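PDB 5C9F: ApRick protease from Rickettsia conorii, which probably acts as a retropepsin-like aspartic endopeptidase, the deposited chain being the protease domain of a longer, predicted membrane protein. Local coordinates for residues A44-K47 against E48-Q51. Residues are numbered along the deposited sequence; the frame is centred on the assembly and turned at random.
Sequences ALTK and EDAQ
Thr46 and Asp49 meet where the chain passes from the strand around Ala44 into helix 47-52, whose first turn is closed by two backbone bonds of 2.9 Å, from Ala50 N to Thr46 O and from Gln51 N to Lys47 O. Thr46 is the N-cap, and the example illustrates how a side chain can stand in for the missing preceding turn. Its OG1 lies between the backbone N and the carbonyl carbon (chi1 63°), a setting that swings the hydroxyl over the helix start, where it accepts from Asp49 N at 2.9 Å with an N-H...O angle of 166°. One residue thus grips two successive amides, Asp49 N through its hydroxyl and Ala50 N through its carbonyl. The Asp49 side chain turns back across that of Thr46, its CG 3.3 Å from OG1, and its OD2 bonds to Ser104 OG, which also bonds to Thr46 N; the positive end of the helix dipole would probably favour the charged carboxylate. On the buried side, Leu45 sets its two methyls against the first turn: CD1 packs 4.2 Å from Ala50 CB and CD2 lies 4.1 Å from Asp49 CB, while Phe34 of strand 30-36 also touches this leucine. The whole is a threonine N-cap at a strand-to-helix junction of the retropepsin-like beta fold, tied to strand 104-106 by the bonds of Ser104.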
# COMPACT_ATOMS: atom_id res chain seq x y z
N ALA A 44 -12.29 14.70 -23.03
CA ALA A 44 -12.54 15.62 -24.14
C ALA A 44 -11.26 16.37 -24.48
O ALA A 44 -10.74 17.12 -23.67
CB ALA A 44 -13.65 16.59 -23.76
N LEU A 45 -10.71 16.15 -25.66
CA LEU A 45 -9.48 16.80 -26.04
C LEU A 45 -9.76 18.02 -26.92
O LEU A 45 -10.56 17.95 -27.84
CB LEU A 45 -8.59 15.84 -26.84
CG LEU A 45 -7.77 14.74 -26.28
CD1 LEU A 45 -6.90 14.18 -27.40
CD2 LEU A 45 -6.90 15.27 -25.15
N THR A 46 -9.02 19.09 -26.69
CA THR A 46 -9.08 20.20 -27.60
C THR A 46 -8.52 19.76 -28.92
O THR A 46 -7.70 18.84 -29.02
CB THR A 46 -8.26 21.43 -27.11
OG1 THR A 46 -6.87 21.08 -27.03
CG2 THR A 46 -8.75 21.89 -25.75
N LYS A 47 -8.92 20.45 -29.98
CA LYS A 47 -8.28 20.22 -31.28
C LYS A 47 -6.75 20.37 -31.23
O LYS A 47 -5.96 19.53 -31.80
CB LYS A 47 -8.87 21.19 -32.36
CG LYS A 47 -10.32 20.92 -32.70
CD LYS A 47 -10.70 21.59 -34.05
CE LYS A 47 -10.35 23.10 -34.13
NZ LYS A 47 -11.42 24.01 -34.70
N GLU A 48 -6.27 21.40 -30.54
CA GLU A 48 -4.81 21.58 -30.45
C GLU A 48 -4.10 20.41 -29.71
O GLU A 48 -3.03 19.96 -30.14
CB GLU A 48 -4.50 22.92 -29.80
CG GLU A 48 -3.04 23.15 -29.47
CD GLU A 48 -2.78 24.50 -28.76
OE1 GLU A 48 -2.12 24.51 -27.70
OE2 GLU A 48 -3.22 25.57 -29.26
N ASP A 49 -4.64 19.95 -28.59
CA ASP A 49 -4.06 18.76 -27.90
C ASP A 49 -4.13 17.50 -28.78
O ASP A 49 -3.18 16.72 -28.81
CB ASP A 49 -4.75 18.48 -26.58
CG ASP A 49 -4.38 19.50 -25.50
OD1 ASP A 49 -3.30 20.12 -25.62
OD2 ASP A 49 -5.15 19.65 -24.51
N ALA A 50 -5.23 17.31 -29.52
CA ALA A 50 -5.32 16.18 -30.42
C ALA A 50 -4.20 16.24 -31.45
O ALA A 50 -3.54 15.22 -31.72
CB ALA A 50 -6.66 16.15 -31.15
N GLN A 51 -3.95 17.44 -31.98
CA GLN A 51 -2.86 17.61 -32.95
C GLN A 51 -1.46 17.40 -32.31
O GLN A 51 -0.63 16.74 -32.90
CB GLN A 51 -2.93 18.99 -33.59
CG GLN A 51 -4.12 19.11 -34.48
CD GLN A 51 -4.32 20.50 -35.00
OE1 GLN A 51 -4.38 21.44 -34.24
NE2 GLN A 51 -4.31 20.64 -36.30